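Local coordinates for L-fuculose phosphate aldolase (Streptococcus pneumoniae, PDB 4C24), which belongs to the class II aldolase and adducin family and carries a zinc ion held by histidines, at residues S7-V21 / D51-M63. Numbering follows the deposited sequence.
Sequences SDVKQELIKYGKKLV and DFFEIKESDIVVM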
loop_
_atom_site.group_PDB
_atom_site.type_symbol
_atom_site.label_atom_id
_atom_site.label_comp_id
_atom_site.label_asym_id
_atom_site.label_seq_id
_atom_site.Cartn_x
_atom_site.Cartn_y
_atom_site.Cartn_z
ATOM N N SER A 7 -30.094 20.138 -1.395
ATOM C CA SER A 7 -28.757 20.325 -1.938
ATOM C C SER A 7 -27.694 19.787 -0.988
ATOM O O SER A 7 -26.746 19.122 -1.429
ATOM C CB SER A 7 -28.492 21.807 -2.200
ATOM O OG SER A 7 -29.188 22.239 -3.349
ATOM N N ASP A 8 -27.870 20.050 0.307
ATOM C CA ASP A 8 -26.920 19.597 1.314
ATOM C C ASP A 8 -26.654 18.094 1.169
ATOM O O ASP A 8 -25.497 17.692 1.025
ATOM C CB ASP A 8 -27.392 19.955 2.729
ATOM N N VAL A 9 -27.719 17.288 1.140
ATOM C CA VAL A 9 -27.541 15.827 1.035
ATOM C C VAL A 9 -26.854 15.402 -0.265
ATOM O O VAL A 9 -26.003 14.521 -0.240
ATOM C CB VAL A 9 -28.831 14.995 1.306
ATOM C CG1 VAL A 9 -29.508 15.432 2.598
ATOM C CG2 VAL A 9 -29.800 15.038 0.134
ATOM N N LYS A 10 -27.185 16.026 -1.386
ATOM C CA LYS A 10 -26.554 15.707 -2.664
ATOM C C LYS A 10 -25.047 15.976 -2.663
ATOM O O LYS A 10 -24.237 15.151 -3.111
ATOM C CB LYS A 10 -27.249 16.445 -3.803
ATOM C CG LYS A 10 -28.702 16.033 -4.003
ATOM C CD LYS A 10 -29.305 16.795 -5.168
ATOM C CE LYS A 10 -30.717 16.317 -5.465
ATOM N NZ LYS A 10 -31.293 17.048 -6.629
ATOM N N GLN A 11 -24.678 17.142 -2.139
ATOM C CA GLN A 11 -23.281 17.522 -2.046
ATOM C C GLN A 11 -22.524 16.557 -1.159
ATOM O O GLN A 11 -21.355 16.243 -1.439
ATOM C CB GLN A 11 -23.142 18.918 -1.462
ATOM C CG GLN A 11 -23.666 20.023 -2.351
ATOM C CD GLN A 11 -23.771 21.330 -1.589
ATOM O OE1 GLN A 11 -24.408 21.396 -0.539
ATOM N NE2 GLN A 11 -23.121 22.366 -2.100
ATOM N N GLU A 12 -23.188 16.116 -0.085
ATOM C CA GLU A 12 -22.579 15.193 0.860
ATOM C C GLU A 12 -22.317 13.837 0.220
ATOM O O GLU A 12 -21.248 13.263 0.430
ATOM C CB GLU A 12 -23.364 15.074 2.163
ATOM C CG GLU A 12 -22.575 14.396 3.279
ATOM C CD GLU A 12 -23.322 14.309 4.598
ATOM O OE1 GLU A 12 -24.510 13.907 4.604
ATOM O OE2 GLU A 12 -22.713 14.632 5.637
ATOM N N LEU A 13 -23.245 13.340 -0.589
ATOM C CA LEU A 13 -22.986 12.100 -1.345
ATOM C C LEU A 13 -21.745 12.213 -2.206
ATOM O O LEU A 13 -20.924 11.323 -2.254
ATOM C CB LEU A 13 -24.173 11.731 -2.217
ATOM C CG LEU A 13 -25.384 11.255 -1.453
ATOM C CD1 LEU A 13 -26.576 11.231 -2.366
ATOM C CD2 LEU A 13 -25.167 9.854 -0.898
ATOM N N ILE A 14 -21.593 13.350 -2.874
ATOM C CA ILE A 14 -20.435 13.610 -3.713
ATOM C C ILE A 14 -19.152 13.633 -2.892
ATOM O O ILE A 14 -18.152 13.025 -3.279
ATOM C CB ILE A 14 -20.614 14.943 -4.459
ATOM C CG1 ILE A 14 -21.882 14.874 -5.290
ATOM C CG2 ILE A 14 -19.405 15.255 -5.334
ATOM C CD1 ILE A 14 -21.892 13.696 -6.213
ATOM N N LYS A 15 -19.193 14.323 -1.752
ATOM C CA LYS A 15 -18.056 14.421 -0.850
ATOM C C LYS A 15 -17.572 13.028 -0.432
ATOM O O LYS A 15 -16.385 12.721 -0.573
ATOM C CB LYS A 15 -18.438 15.229 0.385
ATOM C CG LYS A 15 -17.343 15.380 1.427
ATOM C CD LYS A 15 -17.919 15.992 2.697
ATOM C CE LYS A 15 -17.067 15.710 3.928
ATOM N NZ LYS A 15 -15.812 16.511 3.946
ATOM N N TYR A 16 -18.492 12.189 0.048
ATOM C CA TYR A 16 -18.102 10.852 0.530
ATOM C C TYR A 16 -17.695 9.884 -0.559
ATOM O O TYR A 16 -16.856 9.029 -0.312
ATOM C CB TYR A 16 -19.139 10.281 1.492
ATOM C CG TYR A 16 -18.997 10.942 2.841
ATOM C CD1 TYR A 16 -18.024 10.517 3.745
ATOM C CD2 TYR A 16 -19.770 12.064 3.183
ATOM C CE1 TYR A 16 -17.858 11.125 4.975
ATOM C CE2 TYR A 16 -19.608 12.691 4.419
ATOM C CZ TYR A 16 -18.641 12.225 5.307
ATOM O OH TYR A 16 -18.465 12.831 6.530
ATOM N N GLY A 17 -18.279 10.016 -1.739
ATOM C CA GLY A 17 -17.824 9.339 -2.956
ATOM C C GLY A 17 -16.358 9.601 -3.188
ATOM O O GLY A 17 -15.556 8.681 -3.320
ATOM N N LYS A 18 -15.992 10.881 -3.207
ATOM C CA LYS A 18 -14.614 11.257 -3.344
ATOM C C LYS A 18 -13.742 10.707 -2.224
ATOM O O LYS A 18 -12.639 10.240 -2.497
ATOM C CB LYS A 18 -14.491 12.781 -3.408
ATOM C CG LYS A 18 -15.158 13.351 -4.628
ATOM C CD LYS A 18 -15.042 14.859 -4.595
ATOM C CE LYS A 18 -15.532 15.402 -5.905
ATOM N NZ LYS A 18 -15.180 16.844 -5.980
ATOM N N LYS A 19 -14.215 10.782 -0.977
ATOM C CA LYS A 19 -13.439 10.294 0.186
ATOM C C LYS A 19 -13.104 8.812 0.035
ATOM O O LYS A 19 -12.000 8.389 0.372
ATOM C CB LYS A 19 -14.152 10.528 1.519
ATOM N N LEU A 20 -14.036 8.048 -0.502
ATOM C CA LEU A 20 -13.758 6.613 -0.717
ATOM C C LEU A 20 -12.544 6.412 -1.633
ATOM O O LEU A 20 -11.715 5.547 -1.386
ATOM C CB LEU A 20 -14.991 5.900 -1.283
ATOM C CG LEU A 20 -16.150 5.620 -0.338
ATOM C CD1 LEU A 20 -17.332 5.149 -1.163
ATOM C CD2 LEU A 20 -15.807 4.563 0.715
ATOM N N VAL A 21 -12.396 7.233 -2.683
ATOM C CA VAL A 21 -11.245 7.113 -3.593
ATOM C C VAL A 21 -10.000 7.750 -2.970
ATOM O O VAL A 21 -8.906 7.214 -3.065
ATOM C CB VAL A 21 -11.523 7.758 -4.974
ATOM C CG1 VAL A 21 -10.371 7.500 -5.945
ATOM C CG2 VAL A 21 -12.843 7.272 -5.553
ATOM N N ASP A 51 -17.768 7.938 -12.880
ATOM C CA ASP A 51 -16.602 8.122 -12.011
ATOM C C ASP A 51 -16.942 9.066 -10.855
ATOM O O ASP A 51 -17.556 10.121 -11.069
ATOM C CB ASP A 51 -15.446 8.704 -12.845
ATOM C CG ASP A 51 -14.090 8.605 -12.149
ATOM O OD1 ASP A 51 -13.892 9.252 -11.095
ATOM O OD2 ASP A 51 -13.202 7.900 -12.688
ATOM N N PHE A 52 -16.564 8.687 -9.635
ATOM C CA PHE A 52 -16.887 9.490 -8.450
ATOM C C PHE A 52 -16.407 10.935 -8.550
ATOM O O PHE A 52 -17.017 11.844 -7.983
ATOM C CB PHE A 52 -16.340 8.854 -7.168
ATOM C CG PHE A 52 -17.165 7.699 -6.649
ATOM C CD1 PHE A 52 -18.536 7.622 -6.888
ATOM C CD2 PHE A 52 -16.572 6.705 -5.891
ATOM C CE1 PHE A 52 -19.289 6.558 -6.404
ATOM C CE2 PHE A 52 -17.320 5.642 -5.394
ATOM C CZ PHE A 52 -18.679 5.564 -5.655
ATOM N N PHE A 53 -15.316 11.146 -9.278
ATOM C CA PHE A 53 -14.756 12.482 -9.401
ATOM C C PHE A 53 -15.422 13.330 -10.480
ATOM O O PHE A 53 -15.087 14.506 -10.658
ATOM C CB PHE A 53 -13.242 12.397 -9.582
ATOM C CG PHE A 53 -12.507 12.377 -8.287
ATOM C CD1 PHE A 53 -12.171 13.572 -7.660
ATOM C CD2 PHE A 53 -12.208 11.179 -7.653
ATOM C CE1 PHE A 53 -11.510 13.580 -6.452
ATOM C CE2 PHE A 53 -11.541 11.181 -6.440
ATOM C CZ PHE A 53 -11.198 12.380 -5.837
ATOM N N GLU A 54 -16.390 12.731 -11.169
ATOM C CA GLU A 54 -17.132 13.408 -12.231
ATOM C C GLU A 54 -18.621 13.553 -11.909
ATOM O O GLU A 54 -19.386 14.044 -12.733
ATOM C CB GLU A 54 -16.957 12.659 -13.553
ATOM C CG GLU A 54 -15.516 12.605 -14.041
ATOM C CD GLU A 54 -15.411 12.297 -15.517
ATOM O OE1 GLU A 54 -15.773 11.170 -15.923
ATOM O OE2 GLU A 54 -14.959 13.183 -16.273
ATOM N N ILE A 55 -19.034 13.135 -10.716
ATOM C CA ILE A 55 -20.443 13.239 -10.333
ATOM C C ILE A 55 -20.818 14.668 -9.927
ATOM O O ILE A 55 -20.201 15.256 -9.027
ATOM C CB ILE A 55 -20.828 12.246 -9.208
ATOM C CG1 ILE A 55 -20.486 10.812 -9.616
ATOM C CG2 ILE A 55 -22.317 12.358 -8.874
ATOM C CD1 ILE A 55 -20.728 9.807 -8.508
ATOM N N LYS A 56 -21.837 15.212 -10.599
ATOM C CA LYS A 56 -22.408 16.510 -10.246
ATOM C C LYS A 56 -23.705 16.320 -9.481
ATOM O O LYS A 56 -24.331 15.251 -9.551
ATOM C CB LYS A 56 -22.711 17.313 -11.506
ATOM C CG LYS A 56 -21.515 17.585 -12.398
ATOM C CD LYS A 56 -21.942 18.540 -13.494
ATOM C CE LYS A 56 -21.129 18.364 -14.763
ATOM N NZ LYS A 56 -21.940 17.665 -15.797
ATOM N N GLU A 57 -24.119 17.359 -8.763
ATOM C CA GLU A 57 -25.378 17.348 -8.038
ATOM C C GLU A 57 -26.541 16.888 -8.933
ATOM O O GLU A 57 -27.398 16.115 -8.495
ATOM C CB GLU A 57 -25.646 18.729 -7.423
ATOM C CG GLU A 57 -26.824 18.768 -6.475
ATOM C CD GLU A 57 -26.790 19.944 -5.514
ATOM O OE1 GLU A 57 -25.686 20.360 -5.101
ATOM O OE2 GLU A 57 -27.878 20.438 -5.159
ATOM N N SER A 58 -26.549 17.332 -10.189
ATOM C CA SER A 58 -27.605 16.972 -11.120
ATOM C C SER A 58 -27.586 15.507 -11.539
ATOM O O SER A 58 -28.550 15.040 -12.120
ATOM C CB SER A 58 -27.605 17.895 -12.348
ATOM O OG SER A 58 -26.414 17.768 -13.103
ATOM N N ASP A 59 -26.490 14.800 -11.265
ATOM C CA ASP A 59 -26.397 13.359 -11.571
ATOM C C ASP A 59 -26.980 12.498 -10.455
ATOM O O ASP A 59 -27.238 11.292 -10.667
ATOM C CB ASP A 59 -24.942 12.915 -11.749
ATOM C CG ASP A 59 -24.284 13.486 -13.001
ATOM O OD1 ASP A 59 -24.925 13.526 -14.081
ATOM O OD2 ASP A 59 -23.094 13.866 -12.892
ATOM N N ILE A 60 -27.129 13.078 -9.268
ATOM C CA ILE A 60 -27.751 12.358 -8.120
ATOM C C ILE A 60 -29.199 12.074 -8.463
ATOM O O ILE A 60 -29.914 12.903 -9.030
ATOM C CB ILE A 60 -27.625 13.096 -6.752
ATOM C CG1 ILE A 60 -26.148 13.345 -6.410
ATOM C CG2 ILE A 60 -28.369 12.359 -5.611
ATOM C CD1 ILE A 60 -25.327 12.082 -6.214
ATOM N N VAL A 61 -29.621 10.854 -8.158
ATOM C CA VAL A 61 -30.962 10.426 -8.458
ATOM C C VAL A 61 -31.746 10.347 -7.167
ATOM O O VAL A 61 -31.241 9.856 -6.144
ATOM C CB VAL A 61 -30.994 9.052 -9.182
ATOM C CG1 VAL A 61 -32.426 8.623 -9.419
ATOM C CG2 VAL A 61 -30.241 9.096 -10.508
ATOM N N VAL A 62 -32.977 10.850 -7.203
ATOM C CA VAL A 62 -33.811 10.846 -6.006
ATOM C C VAL A 62 -35.015 9.977 -6.312
ATOM O O VAL A 62 -35.630 10.083 -7.368
ATOM C CB VAL A 62 -34.260 12.272 -5.607
ATOM C CG1 VAL A 62 -35.092 12.242 -4.330
ATOM C CG2 VAL A 62 -33.019 13.127 -5.413
ATOM N N MET A 63 -35.322 9.075 -5.387
ATOM C CA MET A 63 -36.354 8.091 -5.565
ATOM C C MET A 63 -37.300 8.079 -4.389
ATOM O O MET A 63 -36.882 8.335 -3.276
ATOM C CB MET A 63 -35.657 6.747 -5.529
ATOM C CG MET A 63 -35.996 5.812 -6.639
ATOM S SD MET A 63 -34.857 4.466 -6.288
ATOM C CE MET A 63 -33.523 4.918 -7.389
HETATM O O HOH W 1 -30.084 15.521 -8.945
HETATM O O HOH W 2 -18.526 11.428 -5.691
#
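With CG beside the backbone N (chi1 -78°), Phe52 lies against the helix at Gly17, and in one of its two conformers the extended chain of Glu57, its CG turned anti to the backbone N (chi1 -171°), reaches along to Ser7. Gly17 CA sits over one face of the Phe52 ring, 4.2 Å from its centroid, a CH-pi contact made close by the missing side chain; Val21 CG2 meets the same ring at its edge. Phe53 repeats the scheme farther out, with Lys18 CG over a face and Val21 CB at the rim, 3.7 Å from CE2. Midway, Ile14, also modelled twice, packs on Ile55; toward the sheet, Ile60 CG2 rests 3.9 Å from Leu13 CD1. In that Glu57 conformer, OE2 takes the Ser7 hydroxyl on its syn lone pair at 2.9 Å. The aliphatic part of Lys10 crosses Glu57 CG, and NZ continues to a salt bridge with Glu71 and a water shared with the carbonyls of Glu57 and Ile60; a second water links Ile14 O and Phe52 O. Helix 7-22 thus packs over the loop entering strand 61-64, whose neighbour 42-45 supplies Ala44 beneath Leu13 and Ile60, a helix-on-sheet layer of the AraD-like aldolase fold.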